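Local coordinates for reticulocyte binding protein (Streptococcus agalactiae COH1, PDB 3FAW) that probably hydrolyses the alpha-1,6-glycosidic linkages of pullulan and related glucans at the bacterial surface, as a cell-wall-anchored pullulanase, at residues 267-272 against 309-314; 315-320 against 387-392; 453-458 against 482-487. All coordinates share one frame; numbering follows the deposited sequence.

Contact 1. Residues 267-272 against 309-314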
ATOM      1  N   ASP A 267     -15.338   9.480   7.741  1.00 15.76           N
ATOM      2  CA  ASP A 267     -15.201  10.905   7.402  1.00 16.14           C
ATOM      3  C   ASP A 267     -13.994  11.205   6.498  1.00 15.99           C
ATOM      4  O   ASP A 267     -13.840  12.334   6.024  1.00 16.64           O
ATOM      5  CB  ASP A 267     -15.084  11.753   8.675  1.00 16.67           C
ATOM      6  CG  ASP A 267     -16.363  11.773   9.495  1.00 17.09           C
ATOM      7  OD1 ASP A 267     -17.415  11.347   8.989  1.00 19.87           O
ATOM      8  OD2 ASP A 267     -16.311  12.225  10.655  1.00 15.69           O
ATOM      9  N   ALA A 268     -13.147  10.205   6.265  1.00 15.16           N
ATOM     10  CA  ALA A 268     -11.945  10.390   5.452  1.00 15.14           C
ATOM     11  C   ALA A 268     -12.260  10.506   3.959  1.00 14.62           C
ATOM     12  O   ALA A 268     -13.069   9.744   3.420  1.00 14.46           O
ATOM     13  CB  ALA A 268     -10.957   9.249   5.691  1.00 12.72           C
ATOM     14  N   VAL A 269     -11.621  11.476   3.310  1.00 13.91           N
ATOM     15  CA  VAL A 269     -11.613  11.579   1.852  1.00 13.45           C
ATOM     16  C   VAL A 269     -10.154  11.546   1.410  1.00 12.17           C
ATOM     17  O   VAL A 269      -9.444  12.545   1.510  1.00 10.01           O
ATOM     18  CB  VAL A 269     -12.309  12.863   1.367  1.00 14.12           C
ATOM     19  CG1 VAL A 269     -12.317  12.930  -0.152  1.00 14.35           C
ATOM     20  CG2 VAL A 269     -13.728  12.931   1.921  1.00 13.36           C
ATOM     21  N   ILE A 270      -9.714  10.383   0.933  1.00 12.50           N
ATOM     22  CA  ILE A 270      -8.292  10.111   0.710  1.00 12.66           C
ATOM     23  C   ILE A 270      -7.890  10.421  -0.731  1.00 13.27           C
ATOM     24  O   ILE A 270      -8.612  10.091  -1.675  1.00 14.46           O
ATOM     25  CB  ILE A 270      -7.949   8.632   1.060  1.00 13.74           C
ATOM     26  CG1 ILE A 270      -8.245   8.356   2.539  1.00 14.89           C
ATOM     27  CG2 ILE A 270      -6.488   8.304   0.736  1.00 11.41           C
ATOM     28  CD1 ILE A 270      -8.089   6.890   2.949  1.00 14.07           C
ATOM     29  N   TYR A 271      -6.728  11.053  -0.881  1.00 12.79           N
ATOM     30  CA  TYR A 271      -6.188  11.454  -2.178  1.00 12.56           C
ATOM     31  C   TYR A 271      -4.836  10.766  -2.386  1.00 12.48           C
ATOM     32  O   TYR A 271      -3.889  11.035  -1.644  1.00 10.94           O
ATOM     33  CB  TYR A 271      -6.033  12.978  -2.208  1.00 12.99           C
ATOM     34  CG  TYR A 271      -5.614  13.562  -3.541  1.00 13.08           C
ATOM     35  CD1 TYR A 271      -6.554  13.829  -4.534  1.00 13.63           C
ATOM     36  CD2 TYR A 271      -4.277  13.871  -3.799  1.00 10.63           C
ATOM     37  CE1 TYR A 271      -6.170  14.376  -5.759  1.00 13.66           C
ATOM     38  CE2 TYR A 271      -3.883  14.410  -5.015  1.00 11.97           C
ATOM     39  CZ  TYR A 271      -4.832  14.665  -5.990  1.00 15.03           C
ATOM     40  OH  TYR A 271      -4.438  15.201  -7.194  1.00 13.40           O
ATOM     41  N   GLU A 272      -4.753   9.882  -3.386  1.00 12.93           N
ATOM     42  CA  GLU A 272      -3.543   9.076  -3.621  1.00 12.67           C
ATOM     43  C   GLU A 272      -2.588   9.695  -4.647  1.00 13.21           C
ATOM     44  O   GLU A 272      -2.889   9.721  -5.842  1.00 12.97           O
ATOM     45  CB  GLU A 272      -3.916   7.657  -4.064  1.00 12.27           C
ATOM     46  CG  GLU A 272      -2.718   6.687  -4.120  1.00 11.29           C
ATOM     47  CD  GLU A 272      -2.955   5.476  -5.009  1.00 10.20           C
ATOM     48  OE1 GLU A 272      -3.674   5.596  -6.020  1.00  9.44           O
ATOM     49  OE2 GLU A 272      -2.407   4.396  -4.702  1.00 10.67           O
ATOM     50  N   GLY A 309     -10.240  19.877  -1.269  1.00 12.21           N
ATOM     51  CA  GLY A 309     -11.067  19.550  -0.105  1.00 12.80           C
ATOM     52  C   GLY A 309     -10.845  18.180   0.519  1.00 12.97           C
ATOM     53  O   GLY A 309     -11.565  17.798   1.440  1.00 13.59           O
ATOM     54  N   VAL A 310      -9.862  17.437   0.020  1.00 13.08           N
ATOM     55  CA  VAL A 310      -9.543  16.119   0.565  1.00 13.10           C
ATOM     56  C   VAL A 310      -9.061  16.258   2.009  1.00 14.36           C
ATOM     57  O   VAL A 310      -8.518  17.299   2.391  1.00 15.65           O
ATOM     58  CB  VAL A 310      -8.466  15.393  -0.280  1.00 13.26           C
ATOM     59  CG1 VAL A 310      -8.983  15.139  -1.691  1.00 13.44           C
ATOM     60  CG2 VAL A 310      -7.161  16.197  -0.311  1.00  7.80           C
ATOM     61  N   THR A 311      -9.279  15.220   2.809  1.00 14.07           N
ATOM     62  CA  THR A 311      -8.876  15.238   4.221  1.00 13.67           C
ATOM     63  C   THR A 311      -7.477  14.649   4.410  1.00 13.80           C
ATOM     64  O   THR A 311      -6.694  15.150   5.222  1.00 12.92           O
ATOM     65  CB  THR A 311      -9.868  14.454   5.108  1.00 13.86           C
ATOM     66  OG1 THR A 311      -9.846  13.060   4.759  1.00 11.76           O
ATOM     67  CG2 THR A 311     -11.280  15.003   4.947  1.00 10.43           C
ATOM     68  N   HIS A 312      -7.181  13.589   3.651  1.00 13.60           N
ATOM     69  CA  HIS A 312      -5.920  12.852   3.761  1.00 14.48           C
ATOM     70  C   HIS A 312      -5.188  12.740   2.420  1.00 14.04           C
ATOM     71  O   HIS A 312      -5.787  12.412   1.391  1.00 14.15           O
ATOM     72  CB  HIS A 312      -6.180  11.439   4.290  1.00 14.64           C
ATOM     73  CG  HIS A 312      -6.613  11.395   5.721  1.00 15.35           C
ATOM     74  ND1 HIS A 312      -7.894  11.706   6.121  1.00 12.77           N
ATOM     75  CD2 HIS A 312      -5.940  11.056   6.848  1.00 17.67           C
ATOM     76  CE1 HIS A 312      -7.990  11.569   7.432  1.00 17.60           C
ATOM     77  NE2 HIS A 312      -6.817  11.176   7.897  1.00 15.75           N
ATOM     78  N   ILE A 313      -3.886  13.008   2.443  1.00 13.45           N
ATOM     79  CA  ILE A 313      -3.027  12.789   1.281  1.00 12.70           C
ATOM     80  C   ILE A 313      -2.267  11.474   1.477  1.00 12.82           C
ATOM     81  O   ILE A 313      -1.494  11.327   2.429  1.00 12.27           O
ATOM     82  CB  ILE A 313      -2.047  13.956   1.082  1.00 13.05           C
ATOM     83  CG1 ILE A 313      -2.818  15.271   0.920  1.00 13.23           C
ATOM     84  CG2 ILE A 313      -1.155  13.710  -0.124  1.00 13.28           C
ATOM     85  CD1 ILE A 313      -1.935  16.515   0.943  1.00 12.28           C
ATOM     86  N   GLN A 314      -2.525  10.513   0.595  1.00 12.16           N
ATOM     87  CA  GLN A 314      -1.833   9.230   0.607  1.00 12.02           C
ATOM     88  C   GLN A 314      -0.637   9.254  -0.337  1.00 11.41           C
ATOM     89  O   GLN A 314      -0.787   9.529  -1.532  1.00 10.52           O
ATOM     90  CB  GLN A 314      -2.791   8.113   0.205  1.00 13.03           C
ATOM     91  CG  GLN A 314      -2.182   6.716   0.252  1.00 12.19           C
ATOM     92  CD  GLN A 314      -3.222   5.635   0.049  1.00 12.86           C
ATOM     93  OE1 GLN A 314      -4.216   5.561   0.783  1.00  8.56           O
ATOM     94  NE2 GLN A 314      -3.003   4.787  -0.957  1.00 13.09           N
TER
HETATM   95  O   HOH W   1      -3.899   2.803  -2.958  1.00  4.69           O
HETATM   96  O   HOH W   2      -0.565   4.745  -2.362  1.00  9.02           O

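Contact 2. Residues 315-320 against 387-392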
ATOM      1  N   LEU A 315       0.547   8.966   0.198  1.00 10.63           N
ATOM      2  CA  LEU A 315       1.770   8.953  -0.601  1.00 10.15           C
ATOM      3  C   LEU A 315       2.194   7.531  -0.937  1.00 11.51           C
ATOM      4  O   LEU A 315       2.301   6.678  -0.053  1.00 11.14           O
ATOM      5  CB  LEU A 315       2.911   9.659   0.134  1.00 10.17           C
ATOM      6  CG  LEU A 315       2.667  11.125   0.507  1.00 10.40           C
ATOM      7  CD1 LEU A 315       3.819  11.640   1.353  1.00  7.76           C
ATOM      8  CD2 LEU A 315       2.472  11.991  -0.734  1.00 12.89           C
ATOM      9  N   LEU A 316       2.448   7.285  -2.219  1.00 12.13           N
ATOM     10  CA  LEU A 316       3.064   6.032  -2.655  1.00 13.12           C
ATOM     11  C   LEU A 316       4.398   5.837  -1.919  1.00 12.80           C
ATOM     12  O   LEU A 316       4.958   6.805  -1.397  1.00 12.83           O
ATOM     13  CB  LEU A 316       3.238   6.011  -4.188  1.00 12.48           C
ATOM     14  CG  LEU A 316       2.007   5.492  -4.953  1.00 14.14           C
ATOM     15  CD1 LEU A 316       0.898   6.550  -4.997  1.00 10.90           C
ATOM     16  CD2 LEU A 316       2.363   5.012  -6.361  1.00 10.79           C
ATOM     17  N   PRO A 317       4.906   4.587  -1.861  1.00 11.36           N
ATOM     18  CA  PRO A 317       6.024   4.233  -0.982  1.00 11.72           C
ATOM     19  C   PRO A 317       7.197   5.227  -0.921  1.00 11.07           C
ATOM     20  O   PRO A 317       7.949   5.373  -1.886  1.00 10.87           O
ATOM     21  CB  PRO A 317       6.479   2.879  -1.542  1.00 11.82           C
ATOM     22  CG  PRO A 317       5.226   2.271  -2.018  1.00 11.35           C
ATOM     23  CD  PRO A 317       4.451   3.414  -2.629  1.00 12.93           C
ATOM     24  N   VAL A 318       7.332   5.903   0.219  1.00 12.23           N
ATOM     25  CA  VAL A 318       8.435   6.832   0.460  1.00 11.36           C
ATOM     26  C   VAL A 318       9.604   6.150   1.186  1.00 12.13           C
ATOM     27  O   VAL A 318      10.690   6.722   1.286  1.00 11.03           O
ATOM     28  CB  VAL A 318       7.975   8.098   1.249  1.00 11.38           C
ATOM     29  CG1 VAL A 318       6.884   8.843   0.483  1.00 10.88           C
ATOM     30  CG2 VAL A 318       7.501   7.739   2.649  1.00  8.64           C
ATOM     31  N   LEU A 319       9.389   4.937   1.693  1.00 11.65           N
ATOM     32  CA  LEU A 319      10.492   4.151   2.268  1.00 12.80           C
ATOM     33  C   LEU A 319      11.407   3.622   1.164  1.00 12.90           C
ATOM     34  O   LEU A 319      10.992   3.507   0.009  1.00 12.35           O
ATOM     35  CB  LEU A 319       9.969   3.017   3.145  1.00 12.47           C
ATOM     36  CG  LEU A 319       9.337   3.537   4.446  1.00 16.13           C
ATOM     37  CD1 LEU A 319       8.209   2.644   4.888  1.00 21.62           C
ATOM     38  CD2 LEU A 319      10.371   3.696   5.559  1.00 12.89           C
ATOM     39  N   SER A 320      12.651   3.315   1.530  1.00 12.11           N
ATOM     40  CA  SER A 320      13.683   2.982   0.551  1.00 12.48           C
ATOM     41  C   SER A 320      13.281   1.804  -0.322  1.00 11.36           C
ATOM     42  O   SER A 320      12.907   0.753   0.184  1.00 10.68           O
ATOM     43  CB  SER A 320      15.015   2.662   1.235  1.00 11.70           C
ATOM     44  OG  SER A 320      15.982   2.250   0.276  1.00 11.80           O
ATOM     45  N   ILE A 387      -1.152   9.927   4.877  1.00 11.20           N
ATOM     46  CA  ILE A 387      -1.208   8.470   4.967  1.00 11.36           C
ATOM     47  C   ILE A 387      -0.041   7.901   4.166  1.00 10.44           C
ATOM     48  O   ILE A 387       0.185   8.315   3.037  1.00  9.86           O
ATOM     49  CB  ILE A 387      -2.533   7.904   4.390  1.00 10.02           C
ATOM     50  CG1 ILE A 387      -3.732   8.387   5.205  1.00 11.11           C
ATOM     51  CG2 ILE A 387      -2.497   6.371   4.354  1.00  8.67           C
ATOM     52  CD1 ILE A 387      -5.072   7.968   4.643  1.00 10.79           C
ATOM     53  N   LEU A 388       0.696   6.958   4.748  1.00 12.20           N
ATOM     54  CA  LEU A 388       1.827   6.326   4.056  1.00 12.33           C
ATOM     55  C   LEU A 388       1.469   4.951   3.501  1.00 11.64           C
ATOM     56  O   LEU A 388       0.967   4.087   4.215  1.00 12.36           O
ATOM     57  CB  LEU A 388       3.034   6.182   4.988  1.00 13.07           C
ATOM     58  CG  LEU A 388       3.703   7.466   5.486  1.00 14.98           C
ATOM     59  CD1 LEU A 388       4.982   7.130   6.241  1.00 12.65           C
ATOM     60  CD2 LEU A 388       3.991   8.426   4.338  1.00  7.39           C
ATOM     61  N   ASP A 389       1.747   4.766   2.218  1.00 12.44           N
ATOM     62  CA  ASP A 389       1.689   3.463   1.572  1.00 11.62           C
ATOM     63  C   ASP A 389       2.889   2.638   2.053  1.00 11.00           C
ATOM     64  O   ASP A 389       4.024   3.106   1.983  1.00 10.12           O
ATOM     65  CB  ASP A 389       1.739   3.654   0.053  1.00 11.95           C
ATOM     66  CG  ASP A 389       1.318   2.427  -0.715  1.00 10.72           C
ATOM     67  OD1 ASP A 389       1.403   1.307  -0.179  1.00 14.50           O
ATOM     68  OD2 ASP A 389       0.900   2.591  -1.877  1.00 14.32           O
ATOM     69  N   VAL A 390       2.626   1.427   2.542  1.00 10.32           N
ATOM     70  CA  VAL A 390       3.661   0.564   3.127  1.00 10.34           C
ATOM     71  C   VAL A 390       3.564  -0.855   2.565  1.00 10.99           C
ATOM     72  O   VAL A 390       2.473  -1.351   2.301  1.00 11.35           O
ATOM     73  CB  VAL A 390       3.574   0.522   4.676  1.00 10.08           C
ATOM     74  CG1 VAL A 390       3.902   1.883   5.267  1.00 11.71           C
ATOM     75  CG2 VAL A 390       2.190   0.050   5.136  1.00  7.94           C
ATOM     76  N   VAL A 391       4.717  -1.499   2.404  1.00 12.27           N
ATOM     77  CA  VAL A 391       4.844  -2.686   1.548  1.00 13.48           C
ATOM     78  C   VAL A 391       5.548  -3.850   2.256  1.00 13.81           C
ATOM     79  O   VAL A 391       6.621  -4.290   1.838  1.00 16.21           O
ATOM     80  CB  VAL A 391       5.620  -2.338   0.251  1.00 13.20           C
ATOM     81  CG1 VAL A 391       5.444  -3.442  -0.801  1.00 10.50           C
ATOM     82  CG2 VAL A 391       5.174  -0.980  -0.307  1.00 12.49           C
ATOM     83  N   TYR A 392       4.923  -4.366   3.309  1.00 13.49           N
ATOM     84  CA  TYR A 392       5.513  -5.447   4.110  1.00 13.26           C
ATOM     85  C   TYR A 392       5.314  -6.843   3.505  1.00 12.93           C
ATOM     86  O   TYR A 392       5.890  -7.814   3.998  1.00 11.91           O
ATOM     87  CB  TYR A 392       4.946  -5.424   5.526  1.00 13.86           C
ATOM     88  CG  TYR A 392       5.184  -4.120   6.245  1.00 13.75           C
ATOM     89  CD1 TYR A 392       6.426  -3.828   6.800  1.00 14.53           C
ATOM     90  CD2 TYR A 392       4.169  -3.176   6.371  1.00 14.05           C
ATOM     91  CE1 TYR A 392       6.652  -2.624   7.459  1.00 15.74           C
ATOM     92  CE2 TYR A 392       4.385  -1.972   7.033  1.00 15.97           C
ATOM     93  CZ  TYR A 392       5.629  -1.700   7.573  1.00 15.21           C
ATOM     94  OH  TYR A 392       5.848  -0.502   8.225  1.00 16.52           O
TER
HETATM   95  O   HOH W   3       4.496   5.713   1.840  1.00  5.77           O
HETATM   96  O   HOH W   4       6.754   2.911   1.899  1.00  9.52           O

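Contact 3. Residues 453-458 against 482-487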
ATOM      1  N   GLY A 453      -2.185   7.935   9.161  1.00  9.44           N
ATOM      2  CA  GLY A 453      -2.740   6.679   8.685  1.00 10.26           C
ATOM      3  C   GLY A 453      -1.776   5.905   7.816  1.00  9.85           C
ATOM      4  O   GLY A 453      -0.720   6.416   7.449  1.00 10.06           O
ATOM      5  N   PHE A 454      -2.148   4.670   7.489  1.00 10.47           N
ATOM      6  CA  PHE A 454      -1.322   3.788   6.664  1.00 10.68           C
ATOM      7  C   PHE A 454      -2.173   3.016   5.661  1.00 10.77           C
ATOM      8  O   PHE A 454      -3.310   2.630   5.970  1.00  8.96           O
ATOM      9  CB  PHE A 454      -0.555   2.790   7.547  1.00 10.58           C
ATOM     10  CG  PHE A 454       0.459   3.434   8.446  1.00 11.62           C
ATOM     11  CD1 PHE A 454       1.750   3.687   7.993  1.00 11.98           C
ATOM     12  CD2 PHE A 454       0.122   3.797   9.743  1.00 12.48           C
ATOM     13  CE1 PHE A 454       2.686   4.286   8.821  1.00  9.82           C
ATOM     14  CE2 PHE A 454       1.047   4.399  10.572  1.00 11.72           C
ATOM     15  CZ  PHE A 454       2.332   4.648  10.112  1.00  8.32           C
ATOM     16  N   ARG A 455      -1.619   2.796   4.468  1.00 10.93           N
ATOM     17  CA  ARG A 455      -2.226   1.916   3.461  1.00 11.10           C
ATOM     18  C   ARG A 455      -1.333   0.705   3.230  1.00  9.29           C
ATOM     19  O   ARG A 455      -0.175   0.858   2.864  1.00  7.88           O
ATOM     20  CB  ARG A 455      -2.444   2.629   2.118  1.00 12.75           C
ATOM     21  CG  ARG A 455      -3.391   1.853   1.193  1.00 15.19           C
ATOM     22  CD  ARG A 455      -2.979   1.772  -0.268  1.00 23.44           C
ATOM     23  NE  ARG A 455      -1.792   0.961  -0.507  1.00 25.05           N
ATOM     24  CZ  ARG A 455      -1.531   0.281  -1.627  1.00 21.84           C
ATOM     25  NH1 ARG A 455      -2.368   0.256  -2.656  1.00 22.42           N
ATOM     26  NH2 ARG A 455      -0.409  -0.409  -1.713  1.00 16.78           N
ATOM     27  N   PHE A 456      -1.879  -0.492   3.420  1.00 10.71           N
ATOM     28  CA  PHE A 456      -1.108  -1.724   3.265  1.00 11.28           C
ATOM     29  C   PHE A 456      -1.241  -2.322   1.859  1.00 10.60           C
ATOM     30  O   PHE A 456      -2.339  -2.604   1.391  1.00  8.59           O
ATOM     31  CB  PHE A 456      -1.530  -2.765   4.300  1.00 12.79           C
ATOM     32  CG  PHE A 456      -1.109  -2.434   5.708  1.00 14.13           C
ATOM     33  CD1 PHE A 456       0.173  -2.732   6.150  1.00 17.43           C
ATOM     34  CD2 PHE A 456      -2.002  -1.846   6.599  1.00 14.82           C
ATOM     35  CE1 PHE A 456       0.562  -2.434   7.453  1.00 16.99           C
ATOM     36  CE2 PHE A 456      -1.622  -1.547   7.899  1.00 12.87           C
ATOM     37  CZ  PHE A 456      -0.342  -1.840   8.328  1.00 16.85           C
ATOM     38  N   ASP A 457      -0.099  -2.505   1.204  1.00 10.56           N
ATOM     39  CA  ASP A 457      -0.032  -3.166  -0.086  1.00 10.72           C
ATOM     40  C   ASP A 457      -0.220  -4.667   0.129  1.00 11.97           C
ATOM     41  O   ASP A 457       0.391  -5.254   1.030  1.00 11.33           O
ATOM     42  CB  ASP A 457       1.321  -2.889  -0.749  1.00 10.55           C
ATOM     43  CG  ASP A 457       1.349  -3.281  -2.213  1.00 11.63           C
ATOM     44  OD1 ASP A 457       0.652  -2.645  -3.036  1.00 11.85           O
ATOM     45  OD2 ASP A 457       2.082  -4.227  -2.545  1.00 15.74           O
ATOM     46  N   MET A 458      -1.077  -5.274  -0.690  1.00 12.97           N
ATOM     47  CA  MET A 458      -1.375  -6.703  -0.604  0.50 13.81           C
ATOM     48  C   MET A 458      -1.512  -7.159   0.850  1.00 13.33           C
ATOM     49  O   MET A 458      -0.852  -8.106   1.296  1.00 13.55           O
ATOM     50  CB  MET A 458      -0.303  -7.503  -1.344  0.50 13.77           C
ATOM     51  CG  MET A 458      -0.209  -7.136  -2.819  0.50 15.78           C
ATOM     52  SD  MET A 458       0.793  -8.270  -3.793  0.50 17.25           S
ATOM     53  CE  MET A 458      -0.205  -9.755  -3.731  0.50 18.07           C
ATOM     54  N   ILE A 482      -6.090   6.044  11.244  1.00 13.57           N
ATOM     55  CA  ILE A 482      -6.892   5.209  10.350  1.00 13.51           C
ATOM     56  C   ILE A 482      -5.990   4.336   9.493  1.00 11.56           C
ATOM     57  O   ILE A 482      -4.885   4.734   9.133  1.00 11.08           O
ATOM     58  CB  ILE A 482      -7.870   6.032   9.471  1.00 12.84           C
ATOM     59  CG1 ILE A 482      -7.128   6.978   8.522  1.00 14.83           C
ATOM     60  CG2 ILE A 482      -8.839   6.814  10.357  1.00 15.03           C
ATOM     61  CD1 ILE A 482      -8.052   7.622   7.485  1.00 16.60           C
ATOM     62  N   MET A 483      -6.457   3.138   9.176  1.00 11.62           N
ATOM     63  CA  MET A 483      -5.696   2.242   8.305  1.00 11.42           C
ATOM     64  C   MET A 483      -6.589   1.641   7.235  1.00 10.82           C
ATOM     65  O   MET A 483      -7.769   1.363   7.474  1.00 10.17           O
ATOM     66  CB  MET A 483      -5.026   1.131   9.122  1.00 12.18           C
ATOM     67  CG  MET A 483      -3.802   1.591   9.902  1.00 11.32           C
ATOM     68  SD  MET A 483      -3.083   0.293  10.928  1.00 14.39           S
ATOM     69  CE  MET A 483      -1.585   1.108  11.490  1.00 14.12           C
ATOM     70  N   ILE A 484      -6.014   1.454   6.054  1.00 10.34           N
ATOM     71  CA  ILE A 484      -6.685   0.774   4.955  1.00 11.35           C
ATOM     72  C   ILE A 484      -5.687  -0.148   4.246  1.00 11.60           C
ATOM     73  O   ILE A 484      -4.484  -0.083   4.496  1.00 11.54           O
ATOM     74  CB  ILE A 484      -7.297   1.781   3.951  1.00 11.43           C
ATOM     75  CG1 ILE A 484      -6.197   2.555   3.217  1.00 12.87           C
ATOM     76  CG2 ILE A 484      -8.222   2.762   4.667  1.00 10.94           C
ATOM     77  CD1 ILE A 484      -6.711   3.488   2.147  1.00 12.76           C
ATOM     78  N   GLY A 485      -6.183  -1.010   3.367  1.00 11.93           N
ATOM     79  CA  GLY A 485      -5.295  -1.863   2.582  1.00 12.03           C
ATOM     80  C   GLY A 485      -5.985  -2.675   1.515  1.00 12.18           C
ATOM     81  O   GLY A 485      -7.204  -2.829   1.526  1.00 11.11           O
ATOM     82  N   GLU A 486      -5.191  -3.195   0.585  1.00 13.45           N
ATOM     83  CA  GLU A 486      -5.687  -4.143  -0.401  1.00 14.60           C
ATOM     84  C   GLU A 486      -5.958  -5.480   0.274  1.00 14.68           C
ATOM     85  O   GLU A 486      -5.026  -6.211   0.601  1.00 15.85           O
ATOM     86  CB  GLU A 486      -4.671  -4.351  -1.515  1.00 16.12           C
ATOM     87  CG  GLU A 486      -4.437  -3.146  -2.393  1.00 14.77           C
ATOM     88  CD  GLU A 486      -3.395  -3.424  -3.452  1.00 15.84           C
ATOM     89  OE1 GLU A 486      -2.293  -3.915  -3.094  1.00 12.65           O
ATOM     90  OE2 GLU A 486      -3.681  -3.156  -4.639  1.00 12.94           O
ATOM     91  N   GLY A 487      -7.236  -5.796   0.469  1.00 13.58           N
ATOM     92  CA  GLY A 487      -7.635  -7.052   1.088  1.00 13.13           C
ATOM     93  C   GLY A 487      -7.925  -8.164   0.096  1.00 12.15           C
ATOM     94  O   GLY A 487      -8.873  -8.927   0.286  1.00 12.75           O
TER

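Contact 1. Residues 267-272 against 309-314
Thr311 grips the start of strand 269-272 with both its side chain and its backbone. Its OG1 accepts the N-H of Val269 at 2.8 Å in a nearly straight bond (163°), while its own N and that of His312 both converge on Val269 O. Of these two donors Thr311 N lies in the carbonyl plane on a lone pair, whereas His312 N stands above that plane. With chi1 at 65°, OG1 sits between the backbone N and carbonyl carbon of Thr311, and from there it also shares a hydrogen bond of 2.7 Å with His312 ND1, lying in the plane of the imidazole at its edge and so restraining the rotation of that ring. Ala268 CB rests obliquely against the same ring. Further along, the parallel pairing is carried by Tyr271, whose N binds His312 O at 2.8 Å and whose O receives Gln314 N at 2.7 Å. Val310 packs its CG1 against Tyr271 CB at 3.7 Å.

At the far end the backbone bond stays short, but the side chains beyond it meet through water. Glu272 and Gln314 extend on one face with carboxylate and amide planes almost perpendicular (85°), and a water joins them, 3.0 Å from Glu272 OE2 and 2.8 Å from Gln314 NE2; a second water bridges the same atoms, weakly at the amide. Glu272 OE2 is further bound by His573. Gln314 OE1, by contrast, is buried beside Ile270 CG2 without a polar partner.

These are the first two strands of the parallel TIM barrel. In its interior His312 touches Ile482, Ile270 and Gln314 touch Ile484, and Ile270, Glu272 and Gln314 touch Phe616 of strand 614-618, while Tyr271 and Ile313 turn outward onto helix 302-308.

Contact 2. Residues 315-320 against 387-392
Asp389 lies against the turn made by Leu315 to Pro317: its N-H binds Leu315 O at 3.0 Å, and its CB is pressed to 3.1 Å from that same oxygen. The carboxylate, carried anti to the backbone N (chi1 -165°), runs beside the ring of Pro317 and points the same way, with OD2 3.7 Å from Pro317 CD. This apolar flank leaves the acidic oxygens to partners elsewhere: OD2 is hydrogen-bonded to Tyr346, and OD1 forms a salt bridge with Arg455.

Leu315 completes the parallel pairing by donating its N to Ile387 O at 2.9 Å, nearly in line with the carbonyl. It closes the second strand of the TIM barrel, and beyond it the chain departs as a loop over the C-terminal end of the third, the end at which alpha-amylase-type barrels build their active site. Where the backbones part, water takes over: one molecule donates to Asp389 O at 2.7 Å and accepts weakly from Leu319 N, and another receives Val318 N.

Pro317 follows the bend, its CG set 3.7 Å from Val391 CG2 with the two side chains nearly perpendicular. On the outward-facing side Leu388 reaches with CD2 to Val318 CG2 at 4.0 Å, again crossing at about a right angle, and more distantly to Leu315 CD1. Leu388 also packs on Phe454 of the next strand, and Leu319 on Leu445 of helix 432-449.

Contact 3. Residues 453-458 against 482-487
Glu486 OE1 accepts the backbone N-H of Met458 at 3.0 Å in a nearly straight bond (168°), using the lone pair that points away from OE2. Asp457 OD1 lies 3.2 Å from the same Glu486 OE1, two acceptors side by side with their carboxylates inclined by 32°. What holds the aspartate is Arg455, whose NH2 makes a salt bridge of 2.8 Å to Asp457 OD1; Asp457 OD2 is taken by Asn393. Arg455 NH1 remains 4.2 Å from Glu486 OE2, beyond salt-bridge range, and OE2 has a weak hydrogen bond from Trp488 NE1.

Behind these side chains Phe454 and Phe456 carry the parallel pairing, each giving its N-H to one carbonyl (Ile482 O, Ile484 O) and taking the next N-H (Ile484, Glu486) on its own O. The bent chain of Arg455 crosses Ile484 at a slant, CG to CG1 at 3.5 Å, on the barrel's inner face. Outside, the extended Met483 serves both phenylalanines. Its CE touches Phe454 CD2 at 3.6 Å, and its SD lies in the ring plane of Phe456, 3.8 Å from CE2, an edge-on Met-aromatic contact. Phe454 and Met483 in turn lie on Ile442 of helix 432-449.

Two carboxylates close together at the ends of barrel strands four and five, with an arginine two residues before the aspartate, are consistent with the catalytic centre of family 13 glycoside hydrolases, in which such an aspartate and glutamate act together on the glycosidic bond.

Followed from the N terminus, the three contacts come in series, none nested in or crossing another. Contact 1 closes the excursion from barrel strand 269-273 through helix 302-308 to strand 312-315; contact 2 closes the longer one through helix 367-381 to strand 385-390; contact 3 closes the beta-alpha-beta unit around helix 464-477. The junction they leave open, between strands 385-390 and 453-456, is joined by probable backbone hydrogen bonds of Arg455 with Leu388 and Val390. Strands one to five of the barrel thus become continuous, and Ile270 meets both Ile387 and Ile484 in its interior, packing contact 1 against the other two.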